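Cytochrome c, putative (Shewanella oneidensis, PDB 1SP3) carries eight c-type hemes and probably acts as a respiratory oxidoreductase, named for the reduction of tetrathionate. Local coordinates at residues A[243-248]-A[266-271]; A[302-307]-A[336-341]. All coordinates share one frame; numbering follows the deposited sequence.

Contact 1: A[243-248]-A[266-271]; sequences NEPTKM and YGKHTY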
loop_
_atom_site.group_PDB
_atom_site.type_symbol
_atom_site.label_atom_id
_atom_site.label_comp_id
_atom_site.label_asym_id
_atom_site.label_seq_id
_atom_site.Cartn_x
_atom_site.Cartn_y
_atom_site.Cartn_z
ATOM N N ASN A 243 17.124 -0.172 -3.448
ATOM C CA ASN A 243 17.675 0.010 -4.805
ATOM C C ASN A 243 17.339 1.353 -5.445
ATOM O O ASN A 243 17.980 1.742 -6.412
ATOM C CB ASN A 243 17.264 -1.131 -5.736
ATOM C CG ASN A 243 17.781 -2.473 -5.236
ATOM O OD1 ASN A 243 18.923 -2.577 -4.769
ATOM N ND2 ASN A 243 16.925 -3.474 -5.236
ATOM N N GLU A 244 16.352 2.031 -4.868
ATOM C CA GLU A 244 15.655 3.165 -5.476
ATOM C C GLU A 244 15.036 4.029 -4.310
ATOM O O GLU A 244 14.385 3.466 -3.454
ATOM C CB GLU A 244 14.520 2.543 -6.262
ATOM C CG GLU A 244 13.889 3.366 -7.364
ATOM C CD GLU A 244 13.516 2.460 -8.524
ATOM O OE1 GLU A 244 12.709 1.483 -8.294
ATOM O OE2 GLU A 244 14.073 2.689 -9.648
ATOM N N PRO A 245 15.129 5.372 -4.379
ATOM C CA PRO A 245 14.558 6.280 -3.360
ATOM C C PRO A 245 13.055 6.107 -3.233
ATOM O O PRO A 245 12.457 5.871 -4.259
ATOM C CB PRO A 245 14.873 7.699 -3.923
ATOM C CG PRO A 245 16.048 7.476 -4.857
ATOM C CD PRO A 245 15.780 6.116 -5.488
ATOM N N THR A 246 12.502 6.225 -2.010
ATOM C CA THR A 246 11.070 6.330 -1.747
ATOM C C THR A 246 10.805 7.670 -1.188
ATOM O O THR A 246 11.698 8.304 -0.522
ATOM C CB THR A 246 10.569 5.517 -0.523
ATOM O OG1 THR A 246 11.661 5.125 0.339
ATOM C CG2 THR A 246 9.815 4.447 -0.880
ATOM N N LYS A 247 9.544 8.058 -1.308
ATOM C CA LYS A 247 9.134 9.338 -0.747
ATOM C C LYS A 247 8.940 9.181 0.761
ATOM O O LYS A 247 8.254 8.261 1.195
ATOM C CB LYS A 247 7.877 9.764 -1.437
ATOM C CG LYS A 247 7.461 11.204 -1.172
ATOM C CD LYS A 247 6.245 11.561 -2.053
ATOM C CE LYS A 247 6.647 11.598 -3.512
ATOM N NZ LYS A 247 5.402 11.870 -4.346
ATOM N N MET A 248 9.564 10.053 1.525
ATOM C CA MET A 248 9.441 10.046 2.963
ATOM C C MET A 248 8.553 11.200 3.463
ATOM O O MET A 248 7.905 11.071 4.509
ATOM C CB MET A 248 10.828 10.078 3.638
ATOM C CG MET A 248 11.696 8.790 3.269
ATOM S SD MET A 248 11.013 7.162 3.891
ATOM C CE MET A 248 11.009 7.328 5.761
ATOM N N TYR A 266 19.371 12.197 -6.525
ATOM C CA TYR A 266 18.999 11.083 -7.335
ATOM C C TYR A 266 18.097 11.459 -8.492
ATOM O O TYR A 266 17.431 10.569 -9.038
ATOM C CB TYR A 266 18.198 10.098 -6.468
ATOM C CG TYR A 266 18.858 9.605 -5.177
ATOM C CD1 TYR A 266 18.334 9.948 -3.932
ATOM C CD2 TYR A 266 19.969 8.769 -5.215
ATOM C CE1 TYR A 266 18.924 9.487 -2.732
ATOM C CE2 TYR A 266 20.572 8.294 -4.034
ATOM C CZ TYR A 266 20.012 8.649 -2.802
ATOM O OH TYR A 266 20.582 8.200 -1.628
ATOM N N GLY A 267 18.005 12.740 -8.833
ATOM C CA GLY A 267 17.135 13.210 -9.919
ATOM C C GLY A 267 15.642 13.187 -9.630
ATOM O O GLY A 267 14.819 13.330 -10.583
ATOM N N LYS A 268 15.264 12.963 -8.359
ATOM C CA LYS A 268 13.854 13.139 -7.913
ATOM C C LYS A 268 13.538 14.584 -7.548
ATOM O O LYS A 268 14.295 15.258 -6.877
ATOM C CB LYS A 268 13.495 12.317 -6.660
ATOM C CG LYS A 268 13.854 10.842 -6.694
ATOM C CD LYS A 268 12.870 10.142 -7.773
ATOM C CE LYS A 268 12.748 8.679 -7.609
ATOM N NZ LYS A 268 11.735 8.249 -8.565
ATOM N N HIS A 269 12.312 14.984 -7.862
ATOM C CA HIS A 269 11.855 16.320 -7.571
ATOM C C HIS A 269 11.730 16.543 -6.095
ATOM O O HIS A 269 11.275 15.673 -5.404
ATOM C CB HIS A 269 10.581 16.580 -8.398
ATOM C CG HIS A 269 10.904 16.998 -9.806
ATOM N ND1 HIS A 269 11.579 18.177 -10.092
ATOM C CD2 HIS A 269 10.722 16.369 -10.993
ATOM C CE1 HIS A 269 11.770 18.264 -11.402
ATOM N NE2 HIS A 269 11.266 17.180 -11.969
ATOM N N THR A 270 12.290 17.628 -5.592
ATOM C CA THR A 270 12.003 18.004 -4.219
ATOM C C THR A 270 10.864 19.034 -4.155
ATOM O O THR A 270 10.380 19.316 -3.084
ATOM C CB THR A 270 13.229 18.575 -3.510
ATOM O OG1 THR A 270 13.830 19.517 -4.396
ATOM C CG2 THR A 270 14.293 17.487 -3.327
ATOM N N TYR A 271 10.587 19.695 -5.273
ATOM C CA TYR A 271 9.473 20.631 -5.385
ATOM C C TYR A 271 8.737 20.416 -6.721
ATOM O O TYR A 271 9.382 20.272 -7.742
ATOM C CB TYR A 271 9.883 22.120 -5.296
ATOM C CG TYR A 271 8.611 22.964 -5.367
ATOM C CD1 TYR A 271 7.751 23.005 -4.298
ATOM C CD2 TYR A 271 8.215 23.612 -6.542
ATOM C CE1 TYR A 271 6.582 23.703 -4.347
ATOM C CE2 TYR A 271 7.034 24.359 -6.573
ATOM C CZ TYR A 271 6.230 24.389 -5.450
ATOM O OH TYR A 271 5.016 25.057 -5.422
#
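The phenol ring of Tyr266 carries Pro245 on one face. This is a CH-pi contact, placed where two parts of the chain lead into the same mixed beta sheet. Residues 243-248 lead into strand 246-251. Residues 266-271 form the loop that runs on to strand 271-272. Strand 276-281 pairs antiparallel with both strands, so the contact joins two entries into one part of the sheet.

Pro245 CG lies 3.9 Å from the centroid of the Tyr266 ring, 29° off the ring normal. It is displaced toward the root of the ring. Its nearest ring atoms are Tyr266 CG and CD1, each 3.5 Å from Pro245 CG. The proline therefore sits above the CG-CD1 bond, and Tyr266 CB is also close, 3.8 Å from Pro245 CG. The chi1 of Tyr266 (-55°) turns its ring away from its own carbonyl carbon and beside its backbone N. The phenol end extends past the proline, and Tyr266 also touches Lys282.

Gly267 follows with a positive phi of 72°, and the chain turns there. Lys268 then comes back to the proline. Its aliphatic part does the touching: Lys268 CG is 4.3 Å from Pro245 CB. Pro245 thus meets an aromatic face through CG and a methylene chain through CB. Lys268 also rests on Trp280 of strand 276-281.

No hydrogen bond crosses between the segments. The contact lies at the surface and is apolar, although charged groups are near. The side chain of Lys268 is about 13 Å from a bound heme c. The carboxylate of Glu244 and the ammonium of Lys268 form no salt bridge, with Glu244 OE2 and Lys268 NZ 6.1 Å apart.

Contact 2: A[302-307]-A[336-341]; sequences DKMDSN and QIYDKK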
loop_
_atom_site.group_PDB
_atom_site.type_symbol
_atom_site.label_atom_id
_atom_site.label_comp_id
_atom_site.label_asym_id
_atom_site.label_seq_id
_atom_site.Cartn_x
_atom_site.Cartn_y
_atom_site.Cartn_z
ATOM N N ASP A 302 -13.816 12.319 10.282
ATOM C CA ASP A 302 -13.358 12.307 11.669
ATOM C C ASP A 302 -12.876 13.722 12.000
ATOM O O ASP A 302 -12.253 14.345 11.172
ATOM C CB ASP A 302 -12.119 11.420 11.805
ATOM C CG ASP A 302 -12.438 9.938 11.837
ATOM O OD1 ASP A 302 -13.599 9.542 11.623
ATOM O OD2 ASP A 302 -11.570 9.096 12.131
ATOM N N LYS A 303 -13.149 14.232 13.205
ATOM C CA LYS A 303 -12.516 15.486 13.576
ATOM C C LYS A 303 -10.998 15.332 13.784
ATOM O O LYS A 303 -10.497 14.260 14.139
ATOM C CB LYS A 303 -13.168 16.071 14.853
ATOM C CG LYS A 303 -14.603 16.608 14.539
ATOM C CD LYS A 303 -14.726 18.134 14.575
ATOM C CE LYS A 303 -14.404 18.686 15.998
ATOM N NZ LYS A 303 -14.420 20.220 16.129
ATOM N N MET A 304 -10.251 16.408 13.608
ATOM C CA MET A 304 -8.835 16.287 13.873
ATOM C C MET A 304 -8.416 17.601 14.515
ATOM O O MET A 304 -9.228 18.547 14.567
ATOM C CB MET A 304 -8.051 15.934 12.594
ATOM C CG MET A 304 -8.523 16.536 11.310
ATOM S SD MET A 304 -8.320 18.384 11.231
ATOM C CE MET A 304 -6.642 18.724 10.908
ATOM N N ASP A 305 -7.157 17.671 14.907
ATOM C CA ASP A 305 -6.595 18.855 15.529
ATOM C C ASP A 305 -5.321 19.281 14.791
ATOM O O ASP A 305 -4.290 18.559 14.782
ATOM C CB ASP A 305 -6.278 18.567 16.990
ATOM C CG ASP A 305 -5.477 19.689 17.650
ATOM O OD1 ASP A 305 -5.348 20.832 17.129
ATOM O OD2 ASP A 305 -4.906 19.478 18.720
ATOM N N SER A 306 -5.393 20.450 14.150
ATOM C CA SER A 306 -4.257 20.931 13.388
ATOM C C SER A 306 -3.084 21.442 14.179
ATOM O O SER A 306 -2.089 21.746 13.556
ATOM C CB SER A 306 -4.628 22.032 12.408
ATOM O OG SER A 306 -5.344 23.060 13.032
ATOM N N ASN A 307 -3.153 21.603 15.497
ATOM C CA ASN A 307 -1.908 21.993 16.171
ATOM C C ASN A 307 -0.987 20.754 16.447
ATOM O O ASN A 307 0.134 20.876 16.894
ATOM C CB ASN A 307 -2.158 22.914 17.390
ATOM C CG ASN A 307 -0.809 23.531 17.970
ATOM O OD1 ASN A 307 -0.302 23.034 18.999
ATOM N ND2 ASN A 307 -0.219 24.581 17.283
ATOM N N GLN A 336 -1.330 18.265 4.600
ATOM C CA GLN A 336 -2.398 18.175 3.607
ATOM C C GLN A 336 -3.632 18.958 4.015
ATOM O O GLN A 336 -3.764 19.442 5.146
ATOM C CB GLN A 336 -2.706 16.707 3.343
ATOM C CG GLN A 336 -3.563 16.057 4.433
ATOM C CD GLN A 336 -3.572 14.528 4.252
ATOM O OE1 GLN A 336 -2.566 13.814 4.482
ATOM N NE2 GLN A 336 -4.689 14.040 3.869
ATOM N N ILE A 337 -4.541 19.089 3.085
ATOM C CA ILE A 337 -5.592 20.084 3.191
ATOM C C ILE A 337 -6.754 19.648 4.080
ATOM O O ILE A 337 -7.206 18.519 4.034
ATOM C CB ILE A 337 -6.098 20.446 1.757
ATOM C CG1 ILE A 337 -7.134 21.621 1.814
ATOM C CG2 ILE A 337 -6.664 19.188 1.005
ATOM C CD1 ILE A 337 -7.594 22.175 0.399
ATOM N N TYR A 338 -7.193 20.578 4.937
ATOM C CA TYR A 338 -8.263 20.360 5.855
ATOM C C TYR A 338 -9.248 21.565 5.872
ATOM O O TYR A 338 -8.901 22.689 5.570
ATOM C CB TYR A 338 -7.744 19.963 7.285
ATOM C CG TYR A 338 -7.391 21.109 8.206
ATOM C CD1 TYR A 338 -8.316 21.629 9.124
ATOM C CD2 TYR A 338 -6.113 21.664 8.165
ATOM C CE1 TYR A 338 -7.954 22.730 9.998
ATOM C CE2 TYR A 338 -5.751 22.724 9.004
ATOM C CZ TYR A 338 -6.659 23.254 9.896
ATOM O OH TYR A 338 -6.215 24.300 10.705
ATOM N N ASP A 339 -10.484 21.278 6.195
ATOM C CA ASP A 339 -11.530 22.306 6.336
ATOM C C ASP A 339 -11.340 23.074 7.651
ATOM O O ASP A 339 -11.497 22.512 8.741
ATOM C CB ASP A 339 -12.867 21.603 6.355
ATOM C CG ASP A 339 -14.025 22.566 6.253
ATOM O OD1 ASP A 339 -14.204 23.421 7.196
ATOM O OD2 ASP A 339 -14.808 22.477 5.286
ATOM N N LYS A 340 -11.029 24.357 7.538
ATOM C CA LYS A 340 -10.582 25.171 8.690
ATOM C C LYS A 340 -11.712 25.391 9.671
ATOM O O LYS A 340 -11.464 25.650 10.845
ATOM C CB LYS A 340 -10.055 26.545 8.223
ATOM C CG LYS A 340 -9.618 27.413 9.359
ATOM C CD LYS A 340 -8.136 27.723 9.278
ATOM C CE LYS A 340 -7.723 29.109 9.879
ATOM N NZ LYS A 340 -8.735 30.240 9.777
ATOM N N LYS A 341 -12.946 25.274 9.180
ATOM C CA LYS A 341 -14.106 25.381 10.050
ATOM C C LYS A 341 -14.632 24.079 10.636
ATOM O O LYS A 341 -14.989 24.035 11.803
ATOM C CB LYS A 341 -15.250 26.140 9.363
ATOM C CG LYS A 341 -15.020 27.694 9.356
ATOM C CD LYS A 341 -15.004 28.319 10.773
ATOM C CE LYS A 341 -15.957 29.568 10.886
ATOM N NZ LYS A 341 -16.239 30.292 9.568
#
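The Met304 side chain runs roughly perpendicular to that of Tyr338, with the methionine methyl over one face of the phenol ring. This is a Met-aromatic contact at the end of the long strand 325-339 of the mixed beta sheet. That strand pairs antiparallel with strands 344-345 and 387-397. The loop 302-307 lies against Tyr338 near the end of the strand.

Met304 CE stands 3.9 Å from the centroid of the Tyr338 ring, 22° off the ring normal. It is shifted toward the ring's root, and its nearest ring atom is Tyr338 CG, 3.7 Å from Met304 CE. The sulfur approaches more obliquely, with Met304 SD 4.6 Å from the centroid of the Tyr338 ring. The methionine CG is tucked in on the side of both backbone neighbours, N and carbonyl carbon (chi1 36°), and bends at chi2 and chi3 bring the methyl over the ring.

Ser306 meets the other end of the tyrosine. Ser306 OG donates a hydrogen bond of 2.8 Å to Tyr338 OH. The ring is thus covered near its root and held at its hydroxyl by one loop. With a phenylalanine in place of Tyr338, Ser306 OG would probably lose its hydrogen-bond mate and be freer to turn.

Met304 and Tyr338 are buried, and both also touch Phe345 and Ala390 of neighbouring strands. The loop is fixed further by a backbone hydrogen bond between Met304 and Asn343. An Asx turn shapes its end beside Ser306. There Asn307 N donates to Asp305 OD1 at 2.8 Å, in a nearly straight bond that arrives from well above the carboxylate plane.

Overall arrangement
Both contacts lie beside the same mixed sheet. Contact 1 joins two loops that lead into strands, and contact 2 sets a loop against a strand. Strand 246-251, which 243-248 enters, and strand 325-339, which bears 336-341, are parallel neighbours in it. The two contacts do not touch: their centres are 28 Å apart and their nearest atoms about 11 Å. Each puts an aliphatic carbon over a tyrosine face, but the settings differ. Contact 1 is at the surface, with a heme c about 13 Å from the side chain of Lys268, and has no polar bond between its segments. Contact 2 is largely buried, lies away from the annotated heme sites, and adds a sulfur and a hydroxyl pair.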